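Kinesin-like protein (Caenorhabditis elegans, PDB 5X3E) probably hydrolyses ATP to move along microtubules as a kinesin-6 motor, its motor domain being captured here in the nucleotide-free state. Local coordinates at residues C43-S48 and V411-D416; K79-G84 and S423-A428; F97-V102 and K404-I409; V214-V219 and D261-S266. All coordinates share one frame; numbering follows the deposited sequence.

Contact 1 of 4, residues C43-S48 and V411-D416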
loop_
_atom_site.group_PDB
_atom_site.type_symbol
_atom_site.label_atom_id
_atom_site.label_comp_id
_atom_site.label_asym_id
_atom_site.label_seq_id
_atom_site.Cartn_x
_atom_site.Cartn_y
_atom_site.Cartn_z
ATOM N N CYS A 43 -5.037 17.123 -9.456
ATOM C CA CYS A 43 -6.285 17.363 -8.750
ATOM C C CYS A 43 -7.057 18.496 -9.430
ATOM O O CYS A 43 -6.501 19.232 -10.251
ATOM C CB CYS A 43 -6.008 17.707 -7.291
ATOM S SG CYS A 43 -4.953 19.132 -7.094
ATOM N N PRO A 44 -8.348 18.649 -9.127
ATOM C CA PRO A 44 -9.109 19.761 -9.716
ATOM C C PRO A 44 -8.507 21.117 -9.358
ATOM O O PRO A 44 -8.089 21.353 -8.222
ATOM C CB PRO A 44 -10.513 19.585 -9.124
ATOM C CG PRO A 44 -10.343 18.632 -7.965
ATOM C CD PRO A 44 -9.229 17.735 -8.378
ATOM N N TYR A 45 -8.458 22.005 -10.354
ATOM C CA TYR A 45 -7.892 23.346 -10.206
ATOM C C TYR A 45 -8.729 24.340 -11.000
ATOM O O TYR A 45 -8.738 24.298 -12.235
ATOM C CB TYR A 45 -6.434 23.386 -10.663
ATOM C CG TYR A 45 -5.871 24.787 -10.761
ATOM C CD1 TYR A 45 -5.806 25.612 -9.648
ATOM C CD2 TYR A 45 -5.404 25.284 -11.972
ATOM C CE1 TYR A 45 -5.297 26.889 -9.735
ATOM C CE2 TYR A 45 -4.890 26.560 -12.069
ATOM C CZ TYR A 45 -4.836 27.357 -10.946
ATOM O OH TYR A 45 -4.327 28.632 -11.043
ATOM N N THR A 46 -9.428 25.228 -10.296
ATOM C CA THR A 46 -10.287 26.231 -10.929
ATOM C C THR A 46 -9.586 27.588 -11.015
ATOM O O THR A 46 -10.047 28.592 -10.472
ATOM C CB THR A 46 -11.603 26.347 -10.164
ATOM O OG1 THR A 46 -11.341 26.819 -8.836
ATOM C CG2 THR A 46 -12.288 24.992 -10.081
ATOM N N GLY A 47 -8.445 27.616 -11.711
ATOM C CA GLY A 47 -7.687 28.836 -11.878
ATOM C C GLY A 47 -7.276 29.043 -13.326
ATOM O O GLY A 47 -7.428 28.159 -14.171
ATOM N N SER A 48 -6.761 30.245 -13.601
ATOM C CA SER A 48 -6.251 30.572 -14.928
ATOM C C SER A 48 -4.741 30.434 -15.053
ATOM O O SER A 48 -4.241 30.307 -16.176
ATOM C CB SER A 48 -6.641 32.000 -15.317
ATOM O OG SER A 48 -6.157 32.930 -14.364
ATOM N N VAL A 411 -0.182 15.766 -7.775
ATOM C CA VAL A 411 0.332 17.131 -7.857
ATOM C C VAL A 411 -0.831 18.104 -7.996
ATOM O O VAL A 411 -1.839 17.800 -8.640
ATOM C CB VAL A 411 1.329 17.316 -9.020
ATOM C CG1 VAL A 411 2.633 16.573 -8.748
ATOM C CG2 VAL A 411 0.719 16.856 -10.311
ATOM N N ASN A 412 -0.688 19.279 -7.380
ATOM C CA ASN A 412 -1.686 20.327 -7.490
ATOM C C ASN A 412 -1.255 21.339 -8.538
ATOM O O ASN A 412 -0.151 21.895 -8.431
ATOM C CB ASN A 412 -1.897 21.015 -6.145
ATOM C CG ASN A 412 -3.170 21.850 -6.106
ATOM O OD1 ASN A 412 -3.491 22.564 -7.055
ATOM N ND2 ASN A 412 -3.913 21.741 -5.011
ATOM N N PRO A 413 -2.076 21.596 -9.563
ATOM C CA PRO A 413 -1.692 22.571 -10.599
ATOM C C PRO A 413 -1.683 24.012 -10.119
ATOM O O PRO A 413 -1.292 24.894 -10.896
ATOM C CB PRO A 413 -2.758 22.370 -11.689
ATOM C CG PRO A 413 -3.423 21.060 -11.363
ATOM C CD PRO A 413 -3.352 20.935 -9.877
ATOM N N LYS A 414 -2.112 24.283 -8.890
ATOM C CA LYS A 414 -2.128 25.651 -8.392
ATOM C C LYS A 414 -0.714 26.231 -8.424
ATOM O O LYS A 414 0.250 25.529 -8.094
ATOM C CB LYS A 414 -2.704 25.695 -6.975
ATOM C CG LYS A 414 -3.642 26.874 -6.736
ATOM C CD LYS A 414 -4.421 26.759 -5.435
ATOM C CE LYS A 414 -5.388 27.932 -5.282
ATOM N NZ LYS A 414 -6.214 27.836 -4.047
ATOM N N PRO A 415 -0.549 27.500 -8.815
ATOM C CA PRO A 415 0.806 28.072 -8.895
ATOM C C PRO A 415 1.504 28.155 -7.553
ATOM O O PRO A 415 2.728 28.328 -7.518
ATOM C CB PRO A 415 0.559 29.467 -9.483
ATOM C CG PRO A 415 -0.801 29.815 -8.999
ATOM C CD PRO A 415 -1.582 28.524 -9.045
ATOM N N ASP A 416 0.761 28.055 -6.451
ATOM C CA ASP A 416 1.379 28.066 -5.131
ATOM C C ASP A 416 2.280 26.852 -4.932
ATOM O O ASP A 416 3.344 26.955 -4.311
ATOM C CB ASP A 416 0.293 28.107 -4.060
ATOM C CG ASP A 416 -0.435 29.425 -4.032
ATOM O OD1 ASP A 416 0.088 30.399 -4.615
ATOM O OD2 ASP A 416 -1.540 29.478 -3.456
#
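Tyr45 CG stands anti to the backbone N (chi1 170°), and this turns the phenol ring down onto Pro413, Lys414 and Pro415. Cys43 SG, between its own N and carbonyl carbon (chi1 58°), meets the amide of Asn412, with Asn412 CG 3.4 Å from Cys43 SG. The same sulfur packs on Pro413 CD. Pro413 and Tyr45 lie alongside each other, pointing opposite ways, with Tyr45 CB 3.9 Å from Pro413 CG. The Lys414 and Tyr45 side chains run roughly perpendicular to each other. Lys414 CA makes a CH-pi contact over one face, 4.1 Å from the centroid of the Tyr45 ring. Lys414 CG comes 3.4 Å from Tyr45 CE1, and beyond CG the lysine turns off from the ring. Gly47 N lies over the centre of the opposite ring face. Pro415 CD approaches near the hydroxyl end. Asn412 OD1 accepts from Lys414 N at 2.9 Å, an Asx turn that holds the amide in place; Asn412 ND2 donates to Gly123 O, in the probable P-loop. One weak backbone bond, Cys43 N to Val411 O, joins the segments. The contact ties the loop after strand 37-42 to the loop between strand 404-411 and helix 418-424, just beyond the parallel pairing of those two strands.

Contact 2 of 4, residues K79-G84 and S423-A428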
loop_
_atom_site.group_PDB
_atom_site.type_symbol
_atom_site.label_atom_id
_atom_site.label_comp_id
_atom_site.label_asym_id
_atom_site.label_seq_id
_atom_site.Cartn_x
_atom_site.Cartn_y
_atom_site.Cartn_z
ATOM N N LYS A 79 10.441 22.667 -17.834
ATOM C CA LYS A 79 10.756 21.245 -17.867
ATOM C C LYS A 79 9.530 20.450 -18.292
ATOM O O LYS A 79 8.390 20.851 -18.046
ATOM C CB LYS A 79 11.259 20.724 -16.510
ATOM C CG LYS A 79 12.681 21.133 -16.165
ATOM C CD LYS A 79 13.098 20.567 -14.814
ATOM C CE LYS A 79 14.460 21.093 -14.374
ATOM N NZ LYS A 79 14.782 20.721 -12.964
ATOM N N VAL A 80 9.783 19.309 -18.929
ATOM C CA VAL A 80 8.742 18.395 -19.381
ATOM C C VAL A 80 9.033 17.024 -18.792
ATOM O O VAL A 80 10.151 16.513 -18.923
ATOM C CB VAL A 80 8.674 18.327 -20.917
ATOM C CG1 VAL A 80 7.681 17.268 -21.352
ATOM C CG2 VAL A 80 8.293 19.674 -21.481
ATOM N N PHE A 81 8.037 16.432 -18.143
ATOM C CA PHE A 81 8.211 15.161 -17.457
ATOM C C PHE A 81 7.351 14.092 -18.111
ATOM O O PHE A 81 6.196 14.342 -18.468
ATOM C CB PHE A 81 7.859 15.294 -15.979
ATOM C CG PHE A 81 8.774 16.207 -15.227
ATOM C CD1 PHE A 81 8.389 17.503 -14.932
ATOM C CD2 PHE A 81 10.027 15.776 -14.831
ATOM C CE1 PHE A 81 9.233 18.347 -14.239
ATOM C CE2 PHE A 81 10.875 16.612 -14.137
ATOM C CZ PHE A 81 10.478 17.901 -13.840
ATOM N N ARG A 82 7.913 12.896 -18.245
ATOM C CA ARG A 82 7.232 11.775 -18.874
ATOM C C ARG A 82 6.914 10.717 -17.826
ATOM O O ARG A 82 7.804 10.273 -17.092
ATOM C CB ARG A 82 8.086 11.181 -19.997
ATOM C CG ARG A 82 7.387 10.095 -20.790
ATOM C CD ARG A 82 8.188 9.722 -22.029
ATOM N NE ARG A 82 7.541 8.660 -22.794
ATOM C CZ ARG A 82 6.600 8.876 -23.710
ATOM N NH1 ARG A 82 6.057 7.857 -24.365
ATOM N NH2 ARG A 82 6.200 10.113 -23.969
ATOM N N PHE A 83 5.650 10.316 -17.765
ATOM C CA PHE A 83 5.189 9.268 -16.869
ATOM C C PHE A 83 4.523 8.169 -17.686
ATOM O O PHE A 83 4.196 8.348 -18.862
ATOM C CB PHE A 83 4.199 9.819 -15.834
ATOM C CG PHE A 83 4.771 10.890 -14.960
ATOM C CD1 PHE A 83 5.472 10.565 -13.812
ATOM C CD2 PHE A 83 4.607 12.226 -15.286
ATOM C CE1 PHE A 83 5.996 11.550 -13.003
ATOM C CE2 PHE A 83 5.129 13.215 -14.482
ATOM C CZ PHE A 83 5.827 12.876 -13.340
ATOM N N GLY A 84 4.314 7.018 -17.048
ATOM C CA GLY A 84 3.605 5.941 -17.710
ATOM C C GLY A 84 2.177 6.293 -18.066
ATOM O O GLY A 84 1.614 5.705 -18.996
ATOM N N SER A 423 9.839 18.924 -7.238
ATOM C CA SER A 423 10.405 17.768 -6.555
ATOM C C SER A 423 9.547 16.527 -6.765
ATOM O O SER A 423 10.076 15.417 -6.896
ATOM C CB SER A 423 10.543 18.057 -5.061
ATOM O OG SER A 423 9.269 18.249 -4.468
ATOM N N ALA A 424 8.223 16.697 -6.796
ATOM C CA ALA A 424 7.328 15.558 -6.965
ATOM C C ALA A 424 7.434 14.975 -8.366
ATOM O O ALA A 424 7.326 13.756 -8.549
ATOM C CB ALA A 424 5.887 15.969 -6.665
ATOM N N LEU A 425 7.631 15.830 -9.368
ATOM C CA LEU A 425 7.774 15.366 -10.740
ATOM C C LEU A 425 9.174 14.849 -11.038
ATOM O O LEU A 425 9.390 14.284 -12.113
ATOM C CB LEU A 425 7.414 16.488 -11.721
ATOM C CG LEU A 425 5.980 17.031 -11.685
ATOM C CD1 LEU A 425 5.854 18.254 -12.569
ATOM C CD2 LEU A 425 4.973 15.980 -12.098
ATOM N N ALA A 426 10.129 15.041 -10.123
ATOM C CA ALA A 426 11.457 14.461 -10.294
ATOM C C ALA A 426 11.438 12.937 -10.250
ATOM O O ALA A 426 12.396 12.305 -10.707
ATOM C CB ALA A 426 12.407 14.995 -9.222
ATOM N N PHE A 427 10.372 12.336 -9.714
ATOM C CA PHE A 427 10.197 10.888 -9.755
ATOM C C PHE A 427 9.900 10.368 -11.155
ATOM O O PHE A 427 9.701 9.159 -11.314
ATOM C CB PHE A 427 9.072 10.470 -8.806
ATOM C CG PHE A 427 9.492 10.371 -7.365
ATOM C CD1 PHE A 427 10.198 9.271 -6.907
ATOM C CD2 PHE A 427 9.170 11.373 -6.465
ATOM C CE1 PHE A 427 10.574 9.171 -5.581
ATOM C CE2 PHE A 427 9.548 11.280 -5.137
ATOM C CZ PHE A 427 10.250 10.178 -4.696
ATOM N N ALA A 428 9.852 11.250 -12.154
ATOM C CA ALA A 428 9.437 10.871 -13.497
ATOM C C ALA A 428 10.417 9.879 -14.108
ATOM O O ALA A 428 11.618 9.894 -13.822
ATOM C CB ALA A 428 9.308 12.105 -14.389
#
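Phe81 and Phe83 pack on Leu425 and Ala428, where the small antiparallel sheet of the kinesin motor domain meets the chain at and after helix 418-424. Phe81 belongs to strand 79-82 of that sheet. Phe81 CB touches Ala428 CB at 3.8 Å. Beyond CB the ring lies against Leu425, whose CB sits over one face, 3.6 Å from the centroid of the Phe81 ring and 17° off its normal, a CH-pi contact. On one side of the ring CD1 and CE1 meet Leu425 CB and CD1. On the other, Phe81 CD2 is 3.2 Å from Leu425 O, and CE2 also lies close to this oxygen. At the tip, Phe81 CZ reaches Leu425 CB at 4.0 Å. With alanine at Phe81, Leu425 CB and CD1 would probably lose the ring they pack on, opening a gap beside the sheet. Leu425 O also accepts from Ala428 N, which helps set the turn that brings Ala428 to the sheet. The chain then enters strand 430-433, which pairs with strand 79-82. Phe83 packs alongside and also touches Val38 and Cys40 of strand 37-42. Ala428 CB lies over its ring face, while Leu425 CD2 reaches Phe83 CZ at 3.5 Å.

Contact 3 of 4, residues F97-V102 and K404-I409. With SO4 (sulfate ion), chain Q.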
loop_
_atom_site.group_PDB
_atom_site.type_symbol
_atom_site.label_atom_id
_atom_site.label_comp_id
_atom_site.label_asym_id
_atom_site.label_seq_id
_atom_site.Cartn_x
_atom_site.Cartn_y
_atom_site.Cartn_z
ATOM N N PHE A 97 -8.465 3.720 -10.448
ATOM C CA PHE A 97 -8.380 2.405 -9.817
ATOM C C PHE A 97 -8.039 1.311 -10.828
ATOM O O PHE A 97 -7.170 0.468 -10.572
ATOM C CB PHE A 97 -9.695 2.090 -9.105
ATOM C CG PHE A 97 -9.815 0.665 -8.668
ATOM C CD1 PHE A 97 -9.016 0.171 -7.650
ATOM C CD2 PHE A 97 -10.723 -0.186 -9.278
ATOM C CE1 PHE A 97 -9.121 -1.149 -7.243
ATOM C CE2 PHE A 97 -10.836 -1.502 -8.878
ATOM C CZ PHE A 97 -10.036 -1.985 -7.858
ATOM N N GLU A 98 -8.714 1.297 -11.979
ATOM C CA GLU A 98 -8.436 0.258 -12.969
ATOM C C GLU A 98 -7.023 0.379 -13.529
ATOM O O GLU A 98 -6.356 -0.633 -13.769
ATOM C CB GLU A 98 -9.461 0.308 -14.101
ATOM C CG GLU A 98 -10.893 0.099 -13.652
ATOM C CD GLU A 98 -11.831 -0.095 -14.822
ATOM O OE1 GLU A 98 -11.348 -0.510 -15.900
ATOM O OE2 GLU A 98 -13.043 0.171 -14.668
ATOM N N ARG A 99 -6.560 1.604 -13.766
ATOM C CA ARG A 99 -5.246 1.833 -14.355
ATOM C C ARG A 99 -4.114 1.685 -13.341
ATOM O O ARG A 99 -2.959 1.486 -13.734
ATOM C CB ARG A 99 -5.235 3.225 -15.004
ATOM C CG ARG A 99 -3.979 3.589 -15.775
ATOM C CD ARG A 99 -3.544 2.475 -16.694
ATOM N NE ARG A 99 -2.279 2.784 -17.352
ATOM C CZ ARG A 99 -1.087 2.641 -16.782
ATOM N NH1 ARG A 99 -0.992 2.201 -15.533
ATOM N NH2 ARG A 99 0.014 2.940 -17.459
ATOM N N THR A 100 -4.432 1.737 -12.051
ATOM C CA THR A 100 -3.452 1.769 -10.978
ATOM C C THR A 100 -3.401 0.489 -10.152
ATOM O O THR A 100 -2.323 0.124 -9.673
ATOM C CB THR A 100 -3.746 2.981 -10.072
ATOM O OG1 THR A 100 -3.261 4.172 -10.702
ATOM C CG2 THR A 100 -3.123 2.868 -8.743
ATOM N N SER A 101 -4.520 -0.231 -10.011
ATOM C CA SER A 101 -4.614 -1.312 -9.038
ATOM C C SER A 101 -4.997 -2.677 -9.602
ATOM O O SER A 101 -4.684 -3.687 -8.962
ATOM C CB SER A 101 -5.629 -0.950 -7.946
ATOM O OG SER A 101 -5.348 0.326 -7.409
ATOM N N VAL A 102 -5.651 -2.747 -10.764
ATOM C CA VAL A 102 -6.193 -4.026 -11.221
ATOM C C VAL A 102 -5.066 -5.009 -11.514
ATOM O O VAL A 102 -5.161 -6.200 -11.186
ATOM C CB VAL A 102 -7.118 -3.821 -12.440
ATOM C CG1 VAL A 102 -7.328 -5.128 -13.196
ATOM C CG2 VAL A 102 -8.459 -3.273 -11.990
ATOM N N LYS A 404 6.064 -6.008 -7.867
ATOM C CA LYS A 404 5.684 -4.910 -8.746
ATOM C C LYS A 404 5.478 -3.634 -7.941
ATOM O O LYS A 404 4.765 -3.645 -6.932
ATOM C CB LYS A 404 4.409 -5.260 -9.524
ATOM C CG LYS A 404 3.830 -4.123 -10.334
ATOM C CD LYS A 404 4.637 -3.836 -11.587
ATOM C CE LYS A 404 3.921 -2.810 -12.456
ATOM N NZ LYS A 404 4.590 -2.596 -13.767
ATOM N N ILE A 405 6.107 -2.545 -8.377
ATOM C CA ILE A 405 6.007 -1.250 -7.713
ATOM C C ILE A 405 5.324 -0.275 -8.661
ATOM O O ILE A 405 5.727 -0.144 -9.824
ATOM C CB ILE A 405 7.385 -0.706 -7.290
ATOM C CG1 ILE A 405 8.137 -1.709 -6.424
ATOM C CG2 ILE A 405 7.235 0.617 -6.548
ATOM C CD1 ILE A 405 9.498 -1.199 -5.996
ATOM N N ARG A 406 4.290 0.404 -8.175
ATOM C CA ARG A 406 3.695 1.520 -8.902
ATOM C C ARG A 406 3.615 2.723 -7.975
ATOM O O ARG A 406 3.089 2.622 -6.862
ATOM C CB ARG A 406 2.300 1.178 -9.449
ATOM C CG ARG A 406 1.596 2.373 -10.089
ATOM C CD ARG A 406 0.402 1.984 -10.971
ATOM N NE ARG A 406 0.779 1.137 -12.102
ATOM C CZ ARG A 406 0.416 -0.135 -12.240
ATOM N NH1 ARG A 406 -0.349 -0.714 -11.323
ATOM N NH2 ARG A 406 0.808 -0.830 -13.299
ATOM N N MET A 407 4.107 3.863 -8.447
ATOM C CA MET A 407 4.054 5.103 -7.689
ATOM C C MET A 407 3.080 6.066 -8.357
ATOM O O MET A 407 3.125 6.267 -9.577
ATOM C CB MET A 407 5.441 5.741 -7.575
ATOM C CG MET A 407 5.439 7.061 -6.820
ATOM S SD MET A 407 6.933 7.308 -5.841
ATOM C CE MET A 407 8.132 6.470 -6.872
ATOM N N VAL A 408 2.194 6.638 -7.553
ATOM C CA VAL A 408 1.206 7.606 -8.009
ATOM C C VAL A 408 1.618 8.968 -7.468
ATOM O O VAL A 408 1.484 9.235 -6.267
ATOM C CB VAL A 408 -0.209 7.232 -7.553
ATOM C CG1 VAL A 408 -1.203 8.273 -8.027
ATOM C CG2 VAL A 408 -0.578 5.850 -8.065
ATOM N N ILE A 409 2.140 9.822 -8.343
ATOM C CA ILE A 409 2.530 11.178 -7.976
ATOM C C ILE A 409 1.300 12.070 -8.085
ATOM O O ILE A 409 0.811 12.337 -9.183
ATOM C CB ILE A 409 3.666 11.700 -8.862
ATOM C CG1 ILE A 409 4.858 10.748 -8.820
ATOM C CG2 ILE A 409 4.090 13.091 -8.419
ATOM C CD1 ILE A 409 5.469 10.621 -7.459
HETATM S S SO4 Q . -3.749 3.609 -20.748
HETATM O O1 SO4 Q . -4.424 4.163 -19.574
HETATM O O2 SO4 Q . -4.268 4.252 -21.953
HETATM O O3 SO4 Q . -2.307 3.835 -20.648
HETATM O O4 SO4 Q . -4.010 2.175 -20.824
#
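Arg406 and Thr100 make the hydrogen bond of this contact. Arg406 NH1 donates to the backbone Thr100 O at 2.7 Å, with a bent N-H...O angle of 135°. The donor stands well above the carbonyl plane. The Arg406 chain runs straight out from the strand, then kinks near its end, which carries the guanidinium to the helix backbone. Arg99 O lies over one face of that guanidinium.

Arg99 NH1 is 4.0 Å from Arg406 NE, and the two guanidinium planes are 82° apart. Acidic partners probably offset the two positive charges: Glu37 forms salt bridges with both Arg99 NH2 and Arg406 NE, and Asp103 pairs with Arg406 NH2. Arg99 NE also makes weak, long hydrogen bonds to a sulfate, probably from the crystallisation liquor. A leucine in place of Arg406 would probably leave Asp103 without this charged mate and Thr100 O without its side-chain donor.

Apolar packing is slight. Thr100 CG2 meets Val408 CG2 at 4.0 Å, the two side chains crossing at about a right angle. Thr100 also touches Leu116 of strand 114-119.

The axes of helix 97-102 and strand 404-409 approach to 9.8 Å, with their directions 145° apart. Strand 404-411 pairs in parallel with strands 37-42 and 114-119, and helix 93-109 packs on it. This is the alpha/beta layering of a P-loop NTPase core, here in a kinesin motor domain.

Contact 4 of 4, residues V214-V219 and D261-S266. With SO4 (sulfate ion), chain I; SO4 (sulfate ion), chain R; SO4 (sulfate ion), chain F.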
loop_
_atom_site.group_PDB
_atom_site.type_symbol
_atom_site.label_atom_id
_atom_site.label_comp_id
_atom_site.label_asym_id
_atom_site.label_seq_id
_atom_site.Cartn_x
_atom_site.Cartn_y
_atom_site.Cartn_z
ATOM N N VAL A 214 -6.901 -22.880 -1.052
ATOM C CA VAL A 214 -7.773 -22.313 -0.042
ATOM C C VAL A 214 -7.104 -21.055 0.491
ATOM O O VAL A 214 -5.873 -20.949 0.489
ATOM C CB VAL A 214 -8.029 -23.358 1.055
ATOM C CG1 VAL A 214 -8.711 -22.739 2.175
ATOM C CG2 VAL A 214 -8.937 -24.424 0.505
ATOM N N CYS A 215 -7.894 -20.083 0.945
ATOM C CA CYS A 215 -7.289 -18.808 1.304
ATOM C C CYS A 215 -7.997 -18.147 2.480
ATOM O O CYS A 215 -9.118 -18.500 2.857
ATOM C CB CYS A 215 -7.287 -17.848 0.114
ATOM S SG CYS A 215 -8.934 -17.200 -0.278
ATOM N N SER A 216 -7.312 -17.145 3.030
ATOM C CA SER A 216 -7.833 -16.244 4.046
ATOM C C SER A 216 -7.092 -14.921 3.909
ATOM O O SER A 216 -5.948 -14.884 3.446
ATOM C CB SER A 216 -7.660 -16.808 5.464
ATOM O OG SER A 216 -8.212 -15.920 6.419
ATOM N N VAL A 217 -7.740 -13.834 4.313
ATOM C CA VAL A 217 -7.180 -12.498 4.153
ATOM C C VAL A 217 -6.792 -11.959 5.526
ATOM O O VAL A 217 -7.595 -11.975 6.468
ATOM C CB VAL A 217 -8.160 -11.549 3.439
ATOM C CG1 VAL A 217 -7.547 -10.160 3.304
ATOM C CG2 VAL A 217 -8.518 -12.098 2.066
ATOM N N PHE A 218 -5.559 -11.490 5.632
ATOM C CA PHE A 218 -5.057 -10.824 6.821
ATOM C C PHE A 218 -4.597 -9.434 6.420
ATOM O O PHE A 218 -4.072 -9.242 5.321
ATOM C CB PHE A 218 -3.899 -11.610 7.455
ATOM C CG PHE A 218 -4.314 -12.916 8.082
ATOM C CD1 PHE A 218 -4.495 -13.013 9.455
ATOM C CD2 PHE A 218 -4.516 -14.047 7.302
ATOM C CE1 PHE A 218 -4.873 -14.213 10.040
ATOM C CE2 PHE A 218 -4.896 -15.249 7.881
ATOM C CZ PHE A 218 -5.076 -15.334 9.251
ATOM N N VAL A 219 -4.810 -8.459 7.290
ATOM C CA VAL A 219 -4.319 -7.111 7.050
ATOM C C VAL A 219 -3.429 -6.702 8.210
ATOM O O VAL A 219 -3.693 -7.051 9.368
ATOM C CB VAL A 219 -5.463 -6.088 6.843
ATOM C CG1 VAL A 219 -6.313 -6.473 5.640
ATOM C CG2 VAL A 219 -6.318 -5.969 8.091
ATOM N N ASP A 261 -1.247 -9.218 12.723
ATOM C CA ASP A 261 -1.900 -9.657 11.493
ATOM C C ASP A 261 -3.355 -9.957 11.836
ATOM O O ASP A 261 -3.642 -10.905 12.579
ATOM C CB ASP A 261 -1.213 -10.890 10.907
ATOM C CG ASP A 261 0.177 -10.599 10.377
ATOM O OD1 ASP A 261 1.144 -10.648 11.164
ATOM O OD2 ASP A 261 0.302 -10.344 9.164
ATOM N N VAL A 262 -4.268 -9.149 11.304
ATOM C CA VAL A 262 -5.681 -9.204 11.668
ATOM C C VAL A 262 -6.449 -9.903 10.555
ATOM O O VAL A 262 -6.442 -9.449 9.402
ATOM C CB VAL A 262 -6.248 -7.798 11.925
ATOM C CG1 VAL A 262 -7.731 -7.879 12.236
ATOM C CG2 VAL A 262 -5.489 -7.104 13.059
ATOM N N GLU A 263 -7.118 -11.000 10.898
ATOM C CA GLU A 263 -7.887 -11.751 9.919
ATOM C C GLU A 263 -9.204 -11.051 9.639
ATOM O O GLU A 263 -9.915 -10.646 10.564
ATOM C CB GLU A 263 -8.143 -13.177 10.396
ATOM C CG GLU A 263 -8.743 -14.060 9.317
ATOM C CD GLU A 263 -8.762 -15.517 9.709
ATOM O OE1 GLU A 263 -8.793 -16.370 8.799
ATOM O OE2 GLU A 263 -8.734 -15.810 10.926
ATOM N N VAL A 264 -9.516 -10.891 8.356
ATOM C CA VAL A 264 -10.725 -10.218 7.908
ATOM C C VAL A 264 -11.435 -11.131 6.918
ATOM O O VAL A 264 -10.792 -11.738 6.051
ATOM C CB VAL A 264 -10.413 -8.842 7.284
ATOM C CG1 VAL A 264 -10.054 -7.855 8.379
ATOM C CG2 VAL A 264 -9.270 -8.945 6.280
ATOM N N SER A 265 -12.752 -11.250 7.067
ATOM C CA SER A 265 -13.553 -12.137 6.240
ATOM C C SER A 265 -14.258 -11.421 5.098
ATOM O O SER A 265 -14.818 -12.090 4.224
ATOM C CB SER A 265 -14.598 -12.856 7.101
ATOM O OG SER A 265 -13.978 -13.774 7.980
ATOM N N SER A 266 -14.247 -10.092 5.080
ATOM C CA SER A 266 -14.954 -9.359 4.043
ATOM C C SER A 266 -14.316 -7.991 3.844
ATOM O O SER A 266 -13.604 -7.480 4.715
ATOM C CB SER A 266 -16.443 -9.217 4.383
ATOM O OG SER A 266 -16.641 -8.343 5.480
HETATM S S SO4 I . -7.196 -11.948 14.497
HETATM O O1 SO4 I . -7.944 -13.139 14.890
HETATM O O2 SO4 I . -7.963 -11.215 13.497
HETATM O O3 SO4 I . -6.997 -11.096 15.667
HETATM O O4 SO4 I . -5.901 -12.344 13.941
HETATM S S SO4 R . -0.464 -11.504 15.873
HETATM O O1 SO4 R . -1.856 -11.952 15.871
HETATM O O2 SO4 R . -0.061 -11.154 14.512
HETATM O O3 SO4 R . -0.324 -10.340 16.745
HETATM O O4 SO4 R . 0.396 -12.576 16.373
HETATM S S SO4 F . -15.973 -16.491 10.139
HETATM O O1 SO4 F . -17.168 -17.141 10.662
HETATM O O2 SO4 F . -16.127 -16.231 8.712
HETATM O O3 SO4 F . -15.775 -15.233 10.855
HETATM O O4 SO4 F . -14.832 -17.376 10.342
#
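Ser216 OG donates to Glu263 OE1. Glu263 reaches out to it with its chain fully stretched (chi1 -171°). On the way it passes over Phe218: Glu263 CG lies over one ring face, 4.1 Å from the centroid of the Phe218 ring, and Glu263 CB is 3.4 Å from Phe218 CE1. The carboxylate is nearly parallel to the ring, 16° between their planes. Its other oxygen, OE2, accepts from Cys160 N, so both carboxylate oxygens have a partner. Val217, Val219, Val262 and Val264 project to the other face. There Val264 CG2 touches Val217 CG1 at 3.6 Å and Val219 CG1 at 3.9 Å.

Strand 262-264 pairs antiparallel with strand 213-225 in the central sheet of the motor domain. Phe218 and Glu263 are a non-hydrogen-bonded pair. Val219 and Val262 are a hydrogen-bonded pair, with Val219 N to Val262 O at 2.8 Å and Val262 N to Val219 O at 2.9 Å. Val264 N donates to Val217 O.

Farther out, Val273 of helix 267-281 packs on Val219, Val262 and Val264. Phe162 of strand 162-165 touches Ser216 and Phe218. Asp261 OD2 makes a salt bridge with Lys302. Sulfates, probably from the crystallisation liquor, accept from Asp261 N and from Glu263 N, the latter with sulfate O2 at 2.7 Å from Glu263 N.

Contacts 1, 2 and 3 gather round strand 404-411 and the chain that follows it. Contacts 1 and 2 have centres about 17 Å apart and touch where Val411 CG1 meets Ala424 CB at 3.9 Å. Contacts 2 and 3, centres about 16 Å apart, meet through Phe427 CD1 and Met407 CE at 3.5 Å. Contact 3 adjoins contact 1 in sequence along the strand. Contact 4 lies apart, its centre about 22 Å from that of contact 3 and about 40 Å from that of contact 1, but both 3 and 4 reach the central sheet. Contact 1 reaches the probable P-loop through the bond from Asn412 ND2 to Gly123 O; Phe427 and Val408 lie near that loop.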